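Local coordinates for extracellular solute-binding protein, family 3 (PDB 5SV6) that is of unknown function but has a periplasmic binding protein-like architecture and, as MxaJ, is probably connected with methanol dehydrogenase, at residues S126-I131 and Q249-S254; A219-K224 and K284-P289. One frame throughout, in Å; residues are numbered along the deposited sequence.

Contact 1 of 2, residues S126-I131 and Q249-S254; sequences SGYAFI and QQFEQS
The Tyr128 ring overlaps Phe251 through its CE1 corner, CE1 of the tyrosine lying 3.9 Å from Phe251 CE2. The two side chains cross obliquely and are not stacked. Phe251 CE2 sits near the plane of the tyrosine ring, and so does the carbonyl oxygen Gln249 O, 3.5 Å from Tyr128 CD1, so that edge meets one apolar and one polar neighbour. Both aromatic residues carry CG anti to their carbonyl carbon (chi1 -77° for Tyr128, -63° for Phe251), and these torsions bring Phe251 CE2 to the edge of the Tyr128 ring. Trp215 meets the Tyr128 ring and also touches the Phe251 side chain.

Alongside the rings the backbones run antiparallel. Ser126 and Phe251 form a hydrogen-bonded pair: Phe251 N gives a 2.9 Å bond to Ser126 O, while the return bond from Ser126 N to Phe251 O is longer, 3.3 Å. Tyr128 N reaches Gln249 O at 2.9 Å. Between these bonds lies the non-hydrogen-bonded pair Gly127 and Gln250, whose CA atoms approach to 4.0 Å; a side chain on Gly127 would run into Gln250 CG. Gln250 CA also makes a CA-H...O contact with Ser126 O.

The glutamine amides find partners outside the pair, Gln250 NE2 at Ser235 O, Gln249 NE2 at Val247 O and Gln249 OE1 at Trp143 NE1. Main-chain bonds thus carry most of the join, with one aromatic touch beside them, and the close approach at Gly127 is consistent with a need for a residue without a side chain there.

Contact 2 of 2, residues A219-K224 and K284-P289; sequences AARYVK and KDEGIP
Glu286 OE2 is gripped by Arg221 NE at 2.9 Å and by water 2 at 2.7 Å; that water also accepts from the backbone nitrogen of Arg221. The NE bond is nearly straight (170°) and lies in the guanidinium plane, though it meets OE2 on the syn side, somewhat out of the carboxylate plane. Arg221 NH2 adds a second bond, 3.1 Å to Glu286 OE1 through its syn lone pair. The salt bridge is therefore side-on and two-pronged, with the two flat groups turned 42° apart. Arg221 CG sits between the backbone N and the carbonyl carbon (chi1 70°), which lays it over the Tyr222 ring centre. A leucine in place of Arg221 would probably leave the buried Glu286 carboxylate without its positive mate and freer to turn.

One residue earlier, Ala220 CB presses against Gly287 O at 3.3 Å, with Ile288 CG1 alongside it. Lys224 bends at chi3 to bring NZ to the C-terminal end of the helix 276-286, where its charge would probably be favoured; water 3 joins NZ to Glu286 O. Water 1 donates to Ala220 O and, weakly, to Gly287 O. Gly287, with positive phi, leaves the helix and bonds back into its last turn: a Schellman motif, here packed against a neighbouring helix.

In the fold
Contact 1 is a buried strand pair near the middle of the chain, held chiefly by main-chain bonds; contact 2, farther out and partly exposed, relies on a salt bridge, waters and a helix end. They meet through strand 118-133: Ser126 OG probably bonds to Pro289 O, and Ile131 CD1 packs on Ala219 and Val223 of the helix in contact 2. The C-terminal segment 284-289 thus runs from the surface helix to the sheet. Strand 118-133 also pairs with strands 211-215 and 230-234, while strand 247-257 pairs with 106-111, consistent with contact 1 lying where the two lobes of a periplasmic binding protein-like fold are joined.

Contact 1 of 2, residues S126-I131 and Q249-S254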
loop_
_atom_site.group_PDB
_atom_site.type_symbol
_atom_site.label_atom_id
_atom_site.label_comp_id
_atom_site.label_asym_id
_atom_site.label_seq_id
_atom_site.Cartn_x
_atom_site.Cartn_y
_atom_site.Cartn_z
ATOM N N SER A 126 -7.803 4.731 -0.971
ATOM C CA SER A 126 -6.808 5.293 -1.877
ATOM C C SER A 126 -6.726 4.424 -3.119
ATOM O O SER A 126 -7.549 3.540 -3.310
ATOM C CB SER A 126 -5.448 5.427 -1.184
ATOM O OG SER A 126 -4.599 6.281 -1.927
ATOM N N GLY A 127 -5.762 4.699 -3.984
ATOM C CA GLY A 127 -5.646 3.926 -5.205
ATOM C C GLY A 127 -4.224 3.781 -5.694
ATOM O O GLY A 127 -3.316 4.463 -5.215
ATOM N N TYR A 128 -4.040 2.860 -6.636
ATOM C CA TYR A 128 -2.802 2.744 -7.388
ATOM C C TYR A 128 -2.700 3.996 -8.243
ATOM O O TYR A 128 -3.716 4.559 -8.628
ATOM C CB TYR A 128 -2.825 1.470 -8.255
ATOM C CG TYR A 128 -2.569 0.245 -7.418
ATOM C CD1 TYR A 128 -3.583 -0.327 -6.666
ATOM C CD2 TYR A 128 -1.295 -0.307 -7.335
ATOM C CE1 TYR A 128 -3.341 -1.419 -5.858
ATOM C CE2 TYR A 128 -1.046 -1.400 -6.539
ATOM C CZ TYR A 128 -2.070 -1.950 -5.799
ATOM O OH TYR A 128 -1.823 -3.043 -4.997
ATOM N N ALA A 129 -1.476 4.440 -8.514
ATOM C CA ALA A 129 -1.263 5.700 -9.226
ATOM C C ALA A 129 -0.097 5.627 -10.205
ATOM O O ALA A 129 0.906 4.972 -9.930
ATOM C CB ALA A 129 -1.028 6.847 -8.231
ATOM N N PHE A 130 -0.243 6.316 -11.336
ATOM C CA PHE A 130 0.849 6.523 -12.283
ATOM C C PHE A 130 1.783 7.592 -11.758
ATOM O O PHE A 130 1.341 8.654 -11.322
ATOM C CB PHE A 130 0.300 6.959 -13.639
ATOM C CG PHE A 130 -0.610 5.953 -14.259
ATOM C CD1 PHE A 130 -0.089 4.874 -14.965
ATOM C CD2 PHE A 130 -1.985 6.067 -14.120
ATOM C CE1 PHE A 130 -0.924 3.927 -15.519
ATOM C CE2 PHE A 130 -2.828 5.132 -14.680
ATOM C CZ PHE A 130 -2.299 4.064 -15.386
ATOM N N ILE A 131 3.077 7.301 -11.790
ATOM C CA ILE A 131 4.079 8.213 -11.277
ATOM C C ILE A 131 5.141 8.429 -12.352
ATOM O O ILE A 131 5.805 7.481 -12.764
ATOM C CB ILE A 131 4.707 7.651 -9.989
ATOM C CG1 ILE A 131 3.651 7.614 -8.873
ATOM C CG2 ILE A 131 5.922 8.484 -9.574
ATOM C CD1 ILE A 131 4.013 6.733 -7.671
ATOM N N GLN A 249 -8.777 -0.524 -9.079
ATOM C CA GLN A 249 -7.503 0.151 -8.797
ATOM C C GLN A 249 -7.563 0.958 -7.505
ATOM O O GLN A 249 -6.544 1.488 -7.057
ATOM C CB GLN A 249 -7.150 1.111 -9.931
ATOM C CG GLN A 249 -7.376 0.551 -11.314
ATOM C CD GLN A 249 -6.231 -0.303 -11.787
ATOM O OE1 GLN A 249 -5.084 0.136 -11.792
ATOM N NE2 GLN A 249 -6.537 -1.534 -12.201
ATOM N N GLN A 250 -8.760 1.074 -6.934
ATOM C CA GLN A 250 -8.978 1.846 -5.708
ATOM C C GLN A 250 -9.555 0.939 -4.626
ATOM O O GLN A 250 -10.463 0.161 -4.893
ATOM C CB GLN A 250 -9.936 3.017 -5.967
ATOM C CG GLN A 250 -9.391 4.080 -6.902
ATOM C CD GLN A 250 -10.379 5.215 -7.150
ATOM O OE1 GLN A 250 -11.353 5.384 -6.411
ATOM N NE2 GLN A 250 -10.111 6.016 -8.171
ATOM N N PHE A 251 -9.031 1.043 -3.406
ATOM C CA PHE A 251 -9.401 0.107 -2.339
ATOM C C PHE A 251 -9.641 0.803 -1.000
ATOM O O PHE A 251 -8.825 1.622 -0.562
ATOM C CB PHE A 251 -8.304 -0.953 -2.161
ATOM C CG PHE A 251 -8.109 -1.830 -3.374
ATOM C CD1 PHE A 251 -8.731 -3.072 -3.453
ATOM C CD2 PHE A 251 -7.331 -1.400 -4.440
ATOM C CE1 PHE A 251 -8.580 -3.869 -4.579
ATOM C CE2 PHE A 251 -7.170 -2.195 -5.574
ATOM C CZ PHE A 251 -7.795 -3.434 -5.641
ATOM N N GLU A 252 -10.746 0.453 -0.346
ATOM C CA GLU A 252 -11.011 0.917 1.011
ATOM C C GLU A 252 -10.118 0.143 1.976
ATOM O O GLU A 252 -9.944 -1.071 1.837
ATOM C CB GLU A 252 -12.485 0.729 1.384
ATOM C CG GLU A 252 -13.434 1.661 0.632
ATOM C CD GLU A 252 -14.892 1.404 0.975
ATOM O OE1 GLU A 252 -15.208 0.317 1.505
ATOM O OE2 GLU A 252 -15.720 2.301 0.738
ATOM N N GLN A 253 -9.554 0.842 2.952
ATOM C CA GLN A 253 -8.672 0.200 3.928
ATOM C C GLN A 253 -9.288 0.161 5.329
ATOM O O GLN A 253 -9.876 1.142 5.780
ATOM C CB GLN A 253 -7.321 0.914 3.963
ATOM C CG GLN A 253 -6.615 0.921 2.609
ATOM C CD GLN A 253 -6.235 -0.474 2.162
ATOM O OE1 GLN A 253 -5.394 -1.121 2.783
ATOM N NE2 GLN A 253 -6.877 -0.959 1.097
ATOM N N SER A 254 -9.121 -0.963 6.020
ATOM C CA SER A 254 -9.708 -1.161 7.347
ATOM C C SER A 254 -8.712 -1.741 8.340
ATOM O O SER A 254 -7.702 -2.324 7.951
ATOM C CB SER A 254 -10.887 -2.134 7.268
ATOM O OG SER A 254 -11.929 -1.652 6.438
#

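Contact 2 of 2, residues A219-K224 and K284-P289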
loop_
_atom_site.group_PDB
_atom_site.type_symbol
_atom_site.label_atom_id
_atom_site.label_comp_id
_atom_site.label_asym_id
_atom_site.label_seq_id
_atom_site.Cartn_x
_atom_site.Cartn_y
_atom_site.Cartn_z
ATOM N N ALA A 219 3.892 5.016 -1.949
ATOM C CA ALA A 219 4.782 5.857 -2.734
ATOM C C ALA A 219 4.803 7.306 -2.276
ATOM O O ALA A 219 5.772 8.010 -2.530
ATOM C CB ALA A 219 4.420 5.790 -4.210
ATOM N N ALA A 220 3.740 7.729 -1.595
ATOM C CA ALA A 220 3.447 9.156 -1.403
ATOM C C ALA A 220 4.575 10.000 -0.819
ATOM O O ALA A 220 4.890 11.057 -1.360
ATOM C CB ALA A 220 2.160 9.344 -0.587
ATOM N N ARG A 221 5.184 9.544 0.273
ATOM C CA ARG A 221 6.226 10.341 0.905
ATOM C C ARG A 221 7.446 10.483 -0.004
ATOM O O ARG A 221 8.112 11.525 -0.006
ATOM C CB ARG A 221 6.615 9.783 2.285
ATOM C CG ARG A 221 7.378 8.463 2.286
ATOM C CD ARG A 221 8.143 8.303 3.607
ATOM N NE ARG A 221 7.253 8.326 4.770
ATOM C CZ ARG A 221 7.674 8.371 6.032
ATOM N NH1 ARG A 221 8.972 8.427 6.297
ATOM N NH2 ARG A 221 6.799 8.367 7.031
ATOM N N TYR A 222 7.711 9.451 -0.805
ATOM C CA TYR A 222 8.881 9.433 -1.678
ATOM C C TYR A 222 8.680 10.275 -2.936
ATOM O O TYR A 222 9.636 10.829 -3.490
ATOM C CB TYR A 222 9.270 7.991 -2.025
ATOM C CG TYR A 222 9.366 7.119 -0.787
ATOM C CD1 TYR A 222 10.415 7.271 0.108
ATOM C CD2 TYR A 222 8.392 6.167 -0.502
ATOM C CE1 TYR A 222 10.501 6.488 1.268
ATOM C CE2 TYR A 222 8.471 5.366 0.653
ATOM C CZ TYR A 222 9.537 5.542 1.528
ATOM O OH TYR A 222 9.641 4.778 2.668
ATOM N N VAL A 223 7.439 10.380 -3.380
ATOM C CA VAL A 223 7.105 11.305 -4.458
ATOM C C VAL A 223 7.303 12.753 -3.982
ATOM O O VAL A 223 7.875 13.577 -4.691
ATOM C CB VAL A 223 5.664 11.108 -4.970
ATOM C CG1 VAL A 223 5.319 12.198 -5.981
ATOM C CG2 VAL A 223 5.498 9.725 -5.603
ATOM N N LYS A 224 6.861 13.055 -2.770
ATOM C CA LYS A 224 7.090 14.390 -2.215
ATOM C C LYS A 224 8.574 14.748 -2.081
ATOM O O LYS A 224 9.002 15.825 -2.496
ATOM C CB LYS A 224 6.401 14.537 -0.862
ATOM C CG LYS A 224 6.643 15.899 -0.214
ATOM C CD LYS A 224 5.872 16.009 1.082
ATOM C CE LYS A 224 4.417 15.632 0.870
ATOM N NZ LYS A 224 3.731 15.360 2.163
ATOM N N LYS A 284 -2.992 12.576 5.463
ATOM C CA LYS A 284 -2.826 13.731 4.586
ATOM C C LYS A 284 -1.402 14.281 4.693
ATOM O O LYS A 284 -0.780 14.630 3.691
ATOM C CB LYS A 284 -3.848 14.793 4.999
ATOM C CG LYS A 284 -4.009 15.980 4.075
ATOM C CD LYS A 284 -5.343 16.657 4.394
ATOM C CE LYS A 284 -5.603 17.867 3.509
ATOM N NZ LYS A 284 -4.510 18.865 3.632
ATOM N N ASP A 285 -0.882 14.342 5.913
ATOM C CA ASP A 285 0.498 14.772 6.130
ATOM C C ASP A 285 1.489 13.864 5.414
ATOM O O ASP A 285 2.508 14.321 4.889
ATOM C CB ASP A 285 0.811 14.796 7.617
ATOM C CG ASP A 285 2.258 15.088 7.897
ATOM O OD1 ASP A 285 2.629 16.277 7.844
ATOM O OD2 ASP A 285 3.016 14.129 8.173
ATOM N N GLU A 286 1.182 12.573 5.398
ATOM C CA GLU A 286 2.008 11.600 4.696
ATOM C C GLU A 286 2.023 11.841 3.180
ATOM O O GLU A 286 2.967 11.447 2.496
ATOM C CB GLU A 286 1.515 10.179 5.009
ATOM C CG GLU A 286 2.315 9.059 4.329
ATOM C CD GLU A 286 3.688 8.793 4.959
ATOM O OE1 GLU A 286 4.015 9.379 6.016
ATOM O OE2 GLU A 286 4.439 7.971 4.389
ATOM N N GLY A 287 0.979 12.484 2.657
ATOM C CA GLY A 287 0.898 12.798 1.238
ATOM C C GLY A 287 -0.009 11.848 0.473
ATOM O O GLY A 287 0.005 11.796 -0.762
ATOM N N ILE A 288 -0.804 11.090 1.215
ATOM C CA ILE A 288 -1.657 10.055 0.642
ATOM C C ILE A 288 -2.912 10.668 0.041
ATOM O O ILE A 288 -3.597 11.437 0.715
ATOM C CB ILE A 288 -2.089 9.048 1.737
ATOM C CG1 ILE A 288 -0.867 8.319 2.311
ATOM C CG2 ILE A 288 -3.133 8.058 1.199
ATOM C CD1 ILE A 288 -1.203 7.366 3.432
ATOM N N PRO A 289 -3.202 10.348 -1.236
ATOM C CA PRO A 289 -4.447 10.779 -1.878
ATOM C C PRO A 289 -5.627 10.038 -1.268
ATOM O O PRO A 289 -5.636 8.808 -1.193
ATOM C CB PRO A 289 -4.262 10.371 -3.348
ATOM C CG PRO A 289 -2.810 10.134 -3.519
ATOM C CD PRO A 289 -2.300 9.671 -2.183
HETATM O O HOH W 1 2.855 12.418 -2.572
HETATM O O HOH W 2 4.097 7.381 1.765
HETATM O O HOH W 3 5.395 12.960 3.479
#